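Local coordinates for ABC transporter sugar binding protein (Xanthomonas axonopodis pv. citri, PDB 3UOR), which probably binds maltose or related maltodextrins in the periplasm and delivers them to an ABC transporter for import, at residues 31-37 and 82-88; 70-75 and 93-97; 284-288 and 357-363. One frame throughout, in Å; residues are numbered along the deposited sequence.

Interaction 1. Residues 31-37 and 82-88; sequences TVRFWAM and GLPDVCQ
P84 lies over one face of W35: its CG is 3.5 Å from the centroid of the W35 five-membered ring, a CH-pi contact with the two side chains crossing at about a right angle. W35 is set for this by a CG anti to its own carbonyl carbon (chi1 -69°). On the other face of the sheet F34 lies beside V86, CD1 to CG1 of the valine 3.8 Å.

Backbone bonds run between these layers. R33 O receives V86 N at 3.0 Å and, weakly, D85 N; V86 O receives W35 N, and W35 O takes Q88 N at 2.9 Å in a nearly straight bond of 173°. At the two ends side chains take over the pairing. D85 OD1 accepts R33 N at 2.6 Å through its anti lone pair, while Q88 OE1 takes M37 N at 2.8 Å, that donor standing above the amide plane. A water joins M37 O to Q88 NE2.

Second-shell residues position both polar groups: S311 OG binds D85 OD2, and S303 OG binds Q88 NE2. K73 makes a cation-pi contact with W35, and strand 58-64 pairs with the other edge of 31-36. Parallel neighbours with short axes 7° apart, connected through helix 39-52, strand 58-64 and helix 67-79, are characteristic of the alpha/beta lobe of a periplasmic binding protein.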
ATOM      1  N   THR A  31      -6.853  28.327  14.655  1.00 74.86           N
ATOM      2  CA  THR A  31      -5.896  27.235  14.728  1.00 66.15           C
ATOM      3  C   THR A  31      -6.525  25.873  14.471  1.00 70.71           C
ATOM      4  O   THR A  31      -7.497  25.481  15.115  1.00 75.87           O
ATOM      5  CB  THR A  31      -5.127  27.214  16.054  1.00 67.55           C
ATOM      6  OG1 THR A  31      -4.181  28.289  16.068  1.00 75.51           O
ATOM      7  CG2 THR A  31      -4.373  25.903  16.203  1.00 62.77           C
ATOM      8  N   VAL A  32      -5.944  25.165  13.511  1.00 64.51           N
ATOM      9  CA  VAL A  32      -6.326  23.805  13.171  1.00 63.73           C
ATOM     10  C   VAL A  32      -5.246  22.831  13.651  1.00 60.22           C
ATOM     11  O   VAL A  32      -4.051  23.057  13.439  1.00 59.05           O
ATOM     12  CB  VAL A  32      -6.535  23.685  11.649  1.00 56.99           C
ATOM     13  CG1 VAL A  32      -6.418  22.262  11.200  1.00 68.10           C
ATOM     14  CG2 VAL A  32      -7.889  24.260  11.276  1.00 67.47           C
ATOM     15  N   ARG A  33      -5.658  21.763  14.324  1.00 60.96           N
ATOM     16  CA  ARG A  33      -4.707  20.745  14.754  1.00 55.61           C
ATOM     17  C   ARG A  33      -4.691  19.552  13.805  1.00 59.07           C
ATOM     18  O   ARG A  33      -5.699  18.864  13.607  1.00 58.20           O
ATOM     19  CB  ARG A  33      -4.967  20.309  16.191  1.00 55.27           C
ATOM     20  CG  ARG A  33      -4.647  21.396  17.210  1.00 69.93           C
ATOM     21  CD  ARG A  33      -4.833  20.878  18.620  1.00 81.47           C
ATOM     22  NE  ARG A  33      -6.136  20.236  18.781  1.00 89.33           N
ATOM     23  CZ  ARG A  33      -6.316  18.986  19.198  1.00 89.46           C
ATOM     24  NH1 ARG A  33      -5.269  18.224  19.517  1.00 83.02           N
ATOM     25  NH2 ARG A  33      -7.549  18.502  19.304  1.00 90.03           N
ATOM     26  N   PHE A  34      -3.516  19.324  13.235  1.00 56.80           N
ATOM     27  CA  PHE A  34      -3.293  18.324  12.200  1.00 49.07           C
ATOM     28  C   PHE A  34      -2.278  17.296  12.713  1.00 46.87           C
ATOM     29  O   PHE A  34      -1.116  17.626  12.944  1.00 49.49           O
ATOM     30  CB  PHE A  34      -2.757  19.039  10.952  1.00 41.45           C
ATOM     31  CG  PHE A  34      -2.402  18.129   9.815  1.00 48.49           C
ATOM     32  CD1 PHE A  34      -2.891  16.835   9.748  1.00 45.17           C
ATOM     33  CD2 PHE A  34      -1.588  18.582   8.796  1.00 46.41           C
ATOM     34  CE1 PHE A  34      -2.558  16.001   8.689  1.00 47.95           C
ATOM     35  CE2 PHE A  34      -1.255  17.763   7.736  1.00 44.62           C
ATOM     36  CZ  PHE A  34      -1.744  16.464   7.680  1.00 48.75           C
ATOM     37  N   TRP A  35      -2.724  16.062  12.915  1.00 43.13           N
ATOM     38  CA  TRP A  35      -1.826  14.987  13.332  1.00 39.76           C
ATOM     39  C   TRP A  35      -1.374  14.166  12.131  1.00 42.69           C
ATOM     40  O   TRP A  35      -2.192  13.756  11.316  1.00 40.55           O
ATOM     41  CB  TRP A  35      -2.517  14.052  14.310  1.00 42.40           C
ATOM     42  CG  TRP A  35      -2.810  14.636  15.630  1.00 51.35           C
ATOM     43  CD1 TRP A  35      -2.615  15.928  16.027  1.00 58.01           C
ATOM     44  CD2 TRP A  35      -3.365  13.946  16.754  1.00 57.57           C
ATOM     45  NE1 TRP A  35      -3.019  16.083  17.336  1.00 57.15           N
ATOM     46  CE2 TRP A  35      -3.480  14.878  17.802  1.00 59.83           C
ATOM     47  CE3 TRP A  35      -3.778  12.625  16.974  1.00 55.79           C
ATOM     48  CZ2 TRP A  35      -3.991  14.531  19.051  1.00 65.86           C
ATOM     49  CZ3 TRP A  35      -4.276  12.283  18.207  1.00 58.80           C
ATOM     50  CH2 TRP A  35      -4.383  13.233  19.232  1.00 63.12           C
ATOM     51  N   ALA A  36      -0.069  13.927  12.030  1.00 44.31           N
ATOM     52  CA  ALA A  36       0.490  13.143  10.941  1.00 41.51           C
ATOM     53  C   ALA A  36       1.605  12.285  11.529  1.00 50.26           C
ATOM     54  O   ALA A  36       2.014  12.515  12.664  1.00 51.21           O
ATOM     55  CB  ALA A  36       1.016  14.059   9.870  1.00 40.44           C
ATOM     56  N   MET A  37       2.091  11.299  10.778  1.00 44.63           N
ATOM     57  CA  MET A  37       3.018  10.306  11.336  1.00 45.09           C
ATOM     58  C   MET A  37       4.386  10.247  10.666  1.00 50.00           C
ATOM     59  O   MET A  37       4.481  10.084   9.449  1.00 43.18           O
ATOM     60  CB  MET A  37       2.413   8.908  11.263  1.00 47.65           C
ATOM     61  CG  MET A  37       1.258   8.664  12.209  1.00 57.61           C
ATOM     62  SD  MET A  37      -0.262   9.327  11.536  1.00 68.20           S
ATOM     63  CE  MET A  37      -1.489   8.578  12.605  1.00 99.38           C
ATOM     64  N   GLY A  82     -10.413  14.630  22.696  1.00 75.70           N
ATOM     65  CA  GLY A  82      -9.282  15.466  22.325  1.00 73.53           C
ATOM     66  C   GLY A  82      -8.683  15.158  20.967  1.00 69.78           C
ATOM     67  O   GLY A  82      -7.466  15.258  20.779  1.00 69.46           O
ATOM     68  N   LEU A  83      -9.539  14.787  20.019  1.00 65.17           N
ATOM     69  CA  LEU A  83      -9.116  14.503  18.649  1.00 59.25           C
ATOM     70  C   LEU A  83      -8.718  15.780  17.914  1.00 62.06           C
ATOM     71  O   LEU A  83      -9.289  16.839  18.145  1.00 66.24           O
ATOM     72  CB  LEU A  83     -10.240  13.816  17.871  1.00 51.67           C
ATOM     73  CG  LEU A  83     -10.712  12.450  18.356  1.00 53.45           C
ATOM     74  CD1 LEU A  83     -11.839  11.950  17.463  1.00 54.60           C
ATOM     75  CD2 LEU A  83      -9.546  11.463  18.383  1.00 48.57           C
ATOM     76  N   PRO A  84      -7.739  15.676  17.010  1.00 58.26           N
ATOM     77  CA  PRO A  84      -7.357  16.846  16.218  1.00 49.77           C
ATOM     78  C   PRO A  84      -8.442  17.140  15.195  1.00 48.10           C
ATOM     79  O   PRO A  84      -9.397  16.375  15.088  1.00 46.41           O
ATOM     80  CB  PRO A  84      -6.086  16.380  15.520  1.00 44.61           C
ATOM     81  CG  PRO A  84      -6.270  14.903  15.386  1.00 51.89           C
ATOM     82  CD  PRO A  84      -7.016  14.460  16.602  1.00 54.76           C
ATOM     83  N   ASP A  85      -8.301  18.233  14.455  1.00 45.38           N
ATOM     84  CA  ASP A  85      -9.256  18.567  13.403  1.00 48.62           C
ATOM     85  C   ASP A  85      -8.990  17.744  12.162  1.00 50.73           C
ATOM     86  O   ASP A  85      -9.892  17.111  11.616  1.00 54.60           O
ATOM     87  CB  ASP A  85      -9.152  20.047  13.050  1.00 51.73           C
ATOM     88  CG  ASP A  85      -9.271  20.935  14.272  1.00 58.36           C
ATOM     89  OD1 ASP A  85      -8.261  21.563  14.661  1.00 65.26           O
ATOM     90  OD2 ASP A  85     -10.369  20.971  14.856  1.00 57.70           O
ATOM     91  N   VAL A  86      -7.743  17.767  11.715  1.00 44.76           N
ATOM     92  CA  VAL A  86      -7.354  17.002  10.548  1.00 46.86           C
ATOM     93  C   VAL A  86      -6.357  15.918  10.953  1.00 45.88           C
ATOM     94  O   VAL A  86      -5.536  16.106  11.858  1.00 39.02           O
ATOM     95  CB  VAL A  86      -6.783  17.918   9.464  1.00 47.13           C
ATOM     96  CG1 VAL A  86      -6.330  17.102   8.249  1.00 42.57           C
ATOM     97  CG2 VAL A  86      -7.832  18.944   9.072  1.00 46.33           C
ATOM     98  N   CYS A  87      -6.447  14.769  10.303  1.00 49.51           N
ATOM     99  CA  CYS A  87      -5.600  13.653  10.683  1.00 43.18           C
ATOM    100  C   CYS A  87      -5.248  12.774   9.492  1.00 39.01           C
ATOM    101  O   CYS A  87      -6.102  12.448   8.657  1.00 36.40           O
ATOM    102  CB  CYS A  87      -6.289  12.816  11.762  1.00 46.71           C
ATOM    103  SG  CYS A  87      -5.234  11.557  12.515  1.00 46.12           S
ATOM    104  N   GLN A  88      -3.981  12.386   9.432  1.00 38.74           N
ATOM    105  CA  GLN A  88      -3.518  11.377   8.492  1.00 37.46           C
ATOM    106  C   GLN A  88      -3.924  10.003   9.033  1.00 43.23           C
ATOM    107  O   GLN A  88      -3.622   9.670  10.184  1.00 40.22           O
ATOM    108  CB  GLN A  88      -1.995  11.440   8.379  1.00 39.42           C
ATOM    109  CG  GLN A  88      -1.403  10.290   7.602  1.00 30.50           C
ATOM    110  CD  GLN A  88       0.101  10.211   7.699  1.00 38.23           C
ATOM    111  OE1 GLN A  88       0.742  11.044   8.338  1.00 42.06           O
ATOM    112  NE2 GLN A  88       0.681   9.195   7.057  1.00 36.17           N
TER
HETATM  113  O   HOH W   1       3.445   8.244   7.658  1.00 58.09           O

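Interaction 2. Residues 70-75 and 93-97; sequences AHEKLL and WLPEF
H71 and W93 bury the most surface here, with F97 close behind, and the imidazole meets both larger rings. Its CD2 edge points at the face of W93, where that carbon stands 3.9 Å above the plane and over the centre of the indole; the planes are at 89°, a T-shaped pair. H71 CB adds a CH-pi contact to the six-membered ring of that indole. F97 in turn directs its edge toward the face of the imidazole, offset, with ring centroids 5.6 Å apart.

A CG anti to the backbone N (chi1 -163°) carries the histidine toward segment 93-97, where NE2 gives a hydrogen bond of 3.0 Å to E96 OE1. The carboxylate oxygen lies in the imidazole plane, yet the donor approaches from above the carboxylate plane. This bond, with the ring contacts, helps to hold the imidazole's rotation, and the nearby acid would probably favour a protonated imidazole. Nearby, L74 CB packs on F97 CZ at 3.8 Å, and A70 CB meets the rim of W93.

W93 NE1 reaches E378 through a weak hydrogen bond. The contact is an aromatic cluster with a His-carboxylate bond, joining helices 67-79 and 94-99, before and after strand 86-90 in an alpha/beta lobe.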
ATOM      1  N   ALA A  70       0.289   5.711  17.192  1.00 69.44           N
ATOM      2  CA  ALA A  70      -0.767   6.525  16.618  1.00 65.24           C
ATOM      3  C   ALA A  70      -2.152   5.952  16.884  1.00 62.98           C
ATOM      4  O   ALA A  70      -3.071   6.686  17.246  1.00 57.00           O
ATOM      5  CB  ALA A  70      -0.545   6.687  15.141  1.00 65.44           C
ATOM      6  N   HIS A  71      -2.306   4.646  16.701  1.00 63.53           N
ATOM      7  CA  HIS A  71      -3.607   4.016  16.888  1.00 71.40           C
ATOM      8  C   HIS A  71      -4.121   4.107  18.329  1.00 76.55           C
ATOM      9  O   HIS A  71      -5.317   4.263  18.555  1.00 75.19           O
ATOM     10  CB  HIS A  71      -3.588   2.559  16.437  1.00 76.42           C
ATOM     11  CG  HIS A  71      -4.954   1.986  16.236  1.00 80.92           C
ATOM     12  ND1 HIS A  71      -5.737   1.547  17.282  1.00 86.30           N
ATOM     13  CD2 HIS A  71      -5.687   1.803  15.112  1.00 75.38           C
ATOM     14  CE1 HIS A  71      -6.892   1.108  16.809  1.00 84.97           C
ATOM     15  NE2 HIS A  71      -6.885   1.253  15.496  1.00 78.45           N
ATOM     16  N   GLU A  72      -3.218   4.001  19.298  1.00 81.14           N
ATOM     17  CA  GLU A  72      -3.599   4.162  20.696  1.00 83.21           C
ATOM     18  C   GLU A  72      -3.898   5.612  21.007  1.00 75.27           C
ATOM     19  O   GLU A  72      -4.895   5.923  21.659  1.00 77.27           O
ATOM     20  CB  GLU A  72      -2.492   3.688  21.630  1.00 96.64           C
ATOM     21  CG  GLU A  72      -2.525   2.215  21.956  1.00111.52           C
ATOM     22  CD  GLU A  72      -1.540   1.855  23.051  1.00122.39           C
ATOM     23  OE1 GLU A  72      -1.559   2.525  24.109  1.00123.40           O
ATOM     24  OE2 GLU A  72      -0.747   0.907  22.851  1.00127.78           O
ATOM     25  N   LYS A  73      -3.021   6.506  20.566  1.00 64.73           N
ATOM     26  CA  LYS A  73      -3.209   7.911  20.886  1.00 65.53           C
ATOM     27  C   LYS A  73      -4.577   8.394  20.388  1.00 67.86           C
ATOM     28  O   LYS A  73      -5.214   9.240  21.018  1.00 72.37           O
ATOM     29  CB  LYS A  73      -2.070   8.765  20.320  1.00 62.79           C
ATOM     30  CG  LYS A  73      -2.227  10.251  20.616  1.00 69.91           C
ATOM     31  CD  LYS A  73      -0.906  11.000  20.554  1.00 77.03           C
ATOM     32  CE  LYS A  73      -1.015  12.329  21.297  1.00 85.67           C
ATOM     33  NZ  LYS A  73       0.288  13.042  21.425  1.00 87.46           N
ATOM     34  N   LEU A  74      -5.031   7.828  19.272  1.00 63.88           N
ATOM     35  CA  LEU A  74      -6.282   8.240  18.642  1.00 58.65           C
ATOM     36  C   LEU A  74      -7.496   7.689  19.367  1.00 60.52           C
ATOM     37  O   LEU A  74      -8.393   8.445  19.730  1.00 62.91           O
ATOM     38  CB  LEU A  74      -6.312   7.827  17.175  1.00 55.41           C
ATOM     39  CG  LEU A  74      -5.587   8.781  16.221  1.00 53.69           C
ATOM     40  CD1 LEU A  74      -5.410   8.133  14.852  1.00 46.59           C
ATOM     41  CD2 LEU A  74      -6.317  10.120  16.109  1.00 47.46           C
ATOM     42  N   LEU A  75      -7.537   6.375  19.567  1.00 59.86           N
ATOM     43  CA  LEU A  75      -8.580   5.770  20.384  1.00 63.69           C
ATOM     44  C   LEU A  75      -8.646   6.484  21.731  1.00 66.36           C
ATOM     45  O   LEU A  75      -9.727   6.780  22.241  1.00 69.97           O
ATOM     46  CB  LEU A  75      -8.310   4.281  20.595  1.00 67.55           C
ATOM     47  CG  LEU A  75      -8.443   3.395  19.359  1.00 68.11           C
ATOM     48  CD1 LEU A  75      -8.257   1.938  19.745  1.00 68.07           C
ATOM     49  CD2 LEU A  75      -9.797   3.612  18.704  1.00 66.47           C
ATOM     50  N   TRP A  93      -7.208   1.736   8.408  1.00 39.33           N
ATOM     51  CA  TRP A  93      -7.782   2.201   9.664  1.00 36.75           C
ATOM     52  C   TRP A  93      -9.146   2.863   9.488  1.00 40.80           C
ATOM     53  O   TRP A  93      -9.891   2.988  10.445  1.00 44.55           O
ATOM     54  CB  TRP A  93      -6.844   3.197  10.348  1.00 39.10           C
ATOM     55  CG  TRP A  93      -5.571   2.596  10.806  1.00 47.03           C
ATOM     56  CD1 TRP A  93      -5.142   1.322  10.581  1.00 53.78           C
ATOM     57  CD2 TRP A  93      -4.548   3.236  11.574  1.00 50.36           C
ATOM     58  NE1 TRP A  93      -3.913   1.131  11.158  1.00 52.62           N
ATOM     59  CE2 TRP A  93      -3.528   2.290  11.777  1.00 54.72           C
ATOM     60  CE3 TRP A  93      -4.397   4.513  12.110  1.00 58.50           C
ATOM     61  CZ2 TRP A  93      -2.379   2.582  12.489  1.00 58.30           C
ATOM     62  CZ3 TRP A  93      -3.259   4.800  12.814  1.00 63.67           C
ATOM     63  CH2 TRP A  93      -2.263   3.839  13.003  1.00 66.58           C
ATOM     64  N   LEU A  94      -9.470   3.310   8.280  1.00 43.48           N
ATOM     65  CA  LEU A  94     -10.732   4.031   8.047  1.00 34.84           C
ATOM     66  C   LEU A  94     -11.978   3.289   8.532  1.00 43.53           C
ATOM     67  O   LEU A  94     -12.819   3.886   9.201  1.00 47.72           O
ATOM     68  CB  LEU A  94     -10.903   4.364   6.566  1.00 42.07           C
ATOM     69  CG  LEU A  94     -10.824   5.816   6.127  1.00 49.41           C
ATOM     70  CD1 LEU A  94      -9.568   6.458   6.665  1.00 45.47           C
ATOM     71  CD2 LEU A  94     -10.849   5.874   4.619  1.00 56.67           C
ATOM     72  N   PRO A  95     -12.121   1.994   8.172  1.00 35.61           N
ATOM     73  CA  PRO A  95     -13.363   1.301   8.529  1.00 40.39           C
ATOM     74  C   PRO A  95     -13.604   1.336  10.027  1.00 43.86           C
ATOM     75  O   PRO A  95     -14.734   1.499  10.463  1.00 56.17           O
ATOM     76  CB  PRO A  95     -13.106  -0.127   8.058  1.00 43.47           C
ATOM     77  CG  PRO A  95     -12.194   0.032   6.911  1.00 37.28           C
ATOM     78  CD  PRO A  95     -11.262   1.146   7.327  1.00 36.94           C
ATOM     79  N   GLU A  96     -12.544   1.214  10.811  1.00 49.02           N
ATOM     80  CA  GLU A  96     -12.681   1.270  12.253  1.00 51.44           C
ATOM     81  C   GLU A  96     -13.144   2.638  12.736  1.00 49.36           C
ATOM     82  O   GLU A  96     -14.120   2.736  13.484  1.00 52.53           O
ATOM     83  CB  GLU A  96     -11.381   0.880  12.954  1.00 51.66           C
ATOM     84  CG  GLU A  96     -11.505   0.951  14.478  1.00 64.49           C
ATOM     85  CD  GLU A  96     -10.309   0.358  15.197  1.00 71.71           C
ATOM     86  OE1 GLU A  96      -9.378  -0.122  14.511  1.00 76.68           O
ATOM     87  OE2 GLU A  96     -10.303   0.367  16.446  1.00 74.17           O
ATOM     88  N   PHE A  97     -12.451   3.700  12.330  1.00 43.88           N
ATOM     89  CA  PHE A  97     -12.850   5.026  12.785  1.00 38.01           C
ATOM     90  C   PHE A  97     -14.198   5.462  12.209  1.00 44.01           C
ATOM     91  O   PHE A  97     -14.924   6.233  12.833  1.00 47.85           O
ATOM     92  CB  PHE A  97     -11.730   6.045  12.573  1.00 39.89           C
ATOM     93  CG  PHE A  97     -10.565   5.817  13.491  1.00 45.22           C
ATOM     94  CD1 PHE A  97     -10.485   6.474  14.711  1.00 47.90           C
ATOM     95  CD2 PHE A  97      -9.581   4.903  13.164  1.00 38.79           C
ATOM     96  CE1 PHE A  97      -9.420   6.239  15.585  1.00 48.77           C
ATOM     97  CE2 PHE A  97      -8.506   4.657  14.036  1.00 45.42           C
ATOM     98  CZ  PHE A  97      -8.431   5.322  15.244  1.00 45.13           C
TER

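Interaction 3. Residues 284-288 and 357-363; sequences WGTAP and LAHAFGD
Strand 284-287 and helix 359-363 run almost parallel, their short axes 3° apart in direction and 7.2 Å apart at closest approach. The backbones come nearest at A287 and A360, whose CA atoms are 5.0 Å apart, a spacing that a small residue on the helix permits. A360 CB fits against the strand, 3.4 Å from T286 OG1 and 3.8 Å from P288 CD.

T286 supplies the polar link. Its hydroxyl gives a hydrogen bond of 2.8 Å to L357 O, approaching above the carbonyl plane at a C=O...donor angle of 121°. With chi1 at 59°, OG1 lies between the backbone N and the carbonyl carbon, and CG2 lies near F361 CE2. A water donates to the same OG1 at 2.7 Å and accepts from A360 N, bridging the strand to the backbone at A360.

L357 spreads its two methyl groups on the strand. CD1 touches W284 CH2 at 3.8 Å, while CD2 lies over one face of the indole, toward its rim, and reaches G285 CA at 3.6 Å. W284 also has partners outside the contact: NE1 hydrogen-bonds to Q276, and its ring meets that of F255 edge-to-face. Farther on, P288 CG packs beside D363 OD2, whose charge is paired in a salt bridge with R367.

The strand itself pairs with 134-150, so the helix is laid on the sheet through mostly apolar surfaces. Within that packing, one hydroxyl serves as donor to a carbonyl and acceptor from a water, which satisfies it twice and ties the strand to segment 357-363 by one direct and one water-mediated link.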
ATOM      1  N   TRP A 284      19.254  -0.178 -13.317  1.00 31.94           N
ATOM      2  CA  TRP A 284      18.136  -0.739 -12.577  1.00 38.46           C
ATOM      3  C   TRP A 284      16.905   0.115 -12.807  1.00 41.69           C
ATOM      4  O   TRP A 284      17.008   1.283 -13.169  1.00 42.70           O
ATOM      5  CB  TRP A 284      18.450  -0.820 -11.083  1.00 29.72           C
ATOM      6  CG  TRP A 284      18.651   0.525 -10.459  1.00 34.81           C
ATOM      7  CD1 TRP A 284      19.779   1.299 -10.525  1.00 32.01           C
ATOM      8  CD2 TRP A 284      17.701   1.267  -9.679  1.00 35.40           C
ATOM      9  NE1 TRP A 284      19.588   2.463  -9.829  1.00 40.70           N
ATOM     10  CE2 TRP A 284      18.321   2.473  -9.305  1.00 37.72           C
ATOM     11  CE3 TRP A 284      16.380   1.039  -9.283  1.00 35.19           C
ATOM     12  CZ2 TRP A 284      17.677   3.436  -8.548  1.00 37.08           C
ATOM     13  CZ3 TRP A 284      15.737   1.998  -8.527  1.00 37.19           C
ATOM     14  CH2 TRP A 284      16.386   3.182  -8.166  1.00 43.16           C
ATOM     15  N   GLY A 285      15.739  -0.475 -12.593  1.00 41.05           N
ATOM     16  CA  GLY A 285      14.504   0.241 -12.774  1.00 38.34           C
ATOM     17  C   GLY A 285      13.375  -0.373 -12.001  1.00 41.85           C
ATOM     18  O   GLY A 285      13.597  -1.250 -11.170  1.00 36.89           O
ATOM     19  N   THR A 286      12.164   0.087 -12.289  1.00 32.44           N
ATOM     20  CA  THR A 286      10.975  -0.427 -11.652  1.00 36.12           C
ATOM     21  C   THR A 286      10.015  -0.902 -12.742  1.00 39.99           C
ATOM     22  O   THR A 286      10.002  -0.341 -13.829  1.00 36.57           O
ATOM     23  CB  THR A 286      10.308   0.681 -10.838  1.00 41.66           C
ATOM     24  OG1 THR A 286       9.987   1.760 -11.710  1.00 36.17           O
ATOM     25  CG2 THR A 286      11.244   1.201  -9.763  1.00 37.29           C
ATOM     26  N   ALA A 287       9.222  -1.936 -12.460  1.00 29.41           N
ATOM     27  CA  ALA A 287       8.280  -2.466 -13.442  1.00 29.21           C
ATOM     28  C   ALA A 287       7.021  -2.872 -12.712  1.00 33.97           C
ATOM     29  O   ALA A 287       7.079  -3.367 -11.599  1.00 36.82           O
ATOM     30  CB  ALA A 287       8.869  -3.693 -14.202  1.00 22.96           C
ATOM     31  N   PRO A 288       5.868  -2.685 -13.344  1.00 32.82           N
ATOM     32  CA  PRO A 288       4.651  -3.003 -12.595  1.00 27.92           C
ATOM     33  C   PRO A 288       4.525  -4.510 -12.397  1.00 33.54           C
ATOM     34  O   PRO A 288       5.206  -5.269 -13.067  1.00 28.26           O
ATOM     35  CB  PRO A 288       3.529  -2.427 -13.472  1.00 24.13           C
ATOM     36  CG  PRO A 288       4.110  -2.283 -14.831  1.00 34.27           C
ATOM     37  CD  PRO A 288       5.606  -2.185 -14.701  1.00 33.83           C
ATOM     38  N   LEU A 357      11.695   6.250 -13.220  1.00 38.78           N
ATOM     39  CA  LEU A 357      11.514   5.281 -12.143  1.00 40.86           C
ATOM     40  C   LEU A 357      10.121   5.372 -11.518  1.00 41.05           C
ATOM     41  O   LEU A 357       9.667   4.435 -10.857  1.00 36.73           O
ATOM     42  CB  LEU A 357      12.593   5.471 -11.081  1.00 37.03           C
ATOM     43  CG  LEU A 357      13.994   5.178 -11.592  1.00 37.12           C
ATOM     44  CD1 LEU A 357      15.029   5.695 -10.614  1.00 43.21           C
ATOM     45  CD2 LEU A 357      14.144   3.684 -11.803  1.00 38.87           C
ATOM     46  N   ALA A 358       9.445   6.503 -11.725  1.00 32.19           N
ATOM     47  CA  ALA A 358       8.103   6.662 -11.183  1.00 30.34           C
ATOM     48  C   ALA A 358       7.084   6.003 -12.103  1.00 26.95           C
ATOM     49  O   ALA A 358       6.009   5.606 -11.671  1.00 28.90           O
ATOM     50  CB  ALA A 358       7.763   8.153 -10.962  1.00 28.75           C
ATOM     51  N   HIS A 359       7.437   5.858 -13.375  1.00 26.62           N
ATOM     52  CA  HIS A 359       6.449   5.465 -14.389  1.00 30.92           C
ATOM     53  C   HIS A 359       5.710   4.173 -14.010  1.00 38.03           C
ATOM     54  O   HIS A 359       4.498   4.064 -14.183  1.00 35.71           O
ATOM     55  CB  HIS A 359       7.124   5.320 -15.764  1.00 33.39           C
ATOM     56  CG  HIS A 359       6.210   4.824 -16.835  1.00 57.78           C
ATOM     57  ND1 HIS A 359       5.552   5.672 -17.700  1.00 71.72           N
ATOM     58  CD2 HIS A 359       5.838   3.568 -17.178  1.00 67.27           C
ATOM     59  CE1 HIS A 359       4.813   4.958 -18.532  1.00 78.00           C
ATOM     60  NE2 HIS A 359       4.967   3.679 -18.237  1.00 74.53           N
ATOM     61  N   ALA A 360       6.447   3.191 -13.501  1.00 36.80           N
ATOM     62  CA  ALA A 360       5.858   1.885 -13.232  1.00 32.35           C
ATOM     63  C   ALA A 360       4.788   1.972 -12.149  1.00 23.95           C
ATOM     64  O   ALA A 360       3.727   1.358 -12.264  1.00 24.30           O
ATOM     65  CB  ALA A 360       6.944   0.872 -12.857  1.00 31.96           C
ATOM     66  N   PHE A 361       5.061   2.757 -11.110  1.00 23.07           N
ATOM     67  CA  PHE A 361       4.073   3.035 -10.066  1.00 25.86           C
ATOM     68  C   PHE A 361       2.838   3.715 -10.626  1.00 35.95           C
ATOM     69  O   PHE A 361       1.717   3.315 -10.338  1.00 30.23           O
ATOM     70  CB  PHE A 361       4.690   3.895  -8.977  1.00 28.41           C
ATOM     71  CG  PHE A 361       5.729   3.178  -8.168  1.00 29.75           C
ATOM     72  CD1 PHE A 361       5.353   2.203  -7.240  1.00 29.33           C
ATOM     73  CD2 PHE A 361       7.076   3.477  -8.323  1.00 25.77           C
ATOM     74  CE1 PHE A 361       6.313   1.534  -6.476  1.00 26.64           C
ATOM     75  CE2 PHE A 361       8.048   2.805  -7.573  1.00 35.09           C
ATOM     76  CZ  PHE A 361       7.657   1.831  -6.638  1.00 32.47           C
ATOM     77  N   GLY A 362       3.045   4.730 -11.457  1.00 37.09           N
ATOM     78  CA  GLY A 362       1.927   5.479 -11.999  1.00 28.71           C
ATOM     79  C   GLY A 362       1.067   4.568 -12.842  1.00 28.16           C
ATOM     80  O   GLY A 362      -0.149   4.641 -12.803  1.00 31.35           O
ATOM     81  N   ASP A 363       1.692   3.684 -13.599  1.00 31.85           N
ATOM     82  CA  ASP A 363       0.914   2.713 -14.370  1.00 35.76           C
ATOM     83  C   ASP A 363       0.137   1.724 -13.467  1.00 39.06           C
ATOM     84  O   ASP A 363      -1.041   1.406 -13.731  1.00 30.29           O
ATOM     85  CB  ASP A 363       1.837   1.937 -15.317  1.00 33.68           C
ATOM     86  CG  ASP A 363       1.080   0.979 -16.214  1.00 36.73           C
ATOM     87  OD1 ASP A 363       0.374   1.435 -17.127  1.00 62.31           O
ATOM     88  OD2 ASP A 363       1.186  -0.231 -16.004  1.00 44.48           O
TER
HETATM   89  O   HOH W   2       9.224   2.649 -14.117  1.00 36.23           O

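Interactions 1 and 2 are parts of one packed unit, with centres 13 Å apart. The segments follow in the order 31-37, 70-75, 82-88, 93-97, so the two contacts interleave along the chain, and they touch directly: M37 CE lies 3.3 Å from A70 CB, and W35 CZ3 is 3.6 Å from L74 CD2. Interaction 3 stands apart, its centre 33 Å from that of interaction 1, with nearest atoms about 17 Å apart. Interactions 1 and 3 nevertheless reach the same mixed sheet, whereas interactions 2 and 3 lie on opposite sides of the chain's centre, consistent with the two-lobed architecture of sugar-binding proteins.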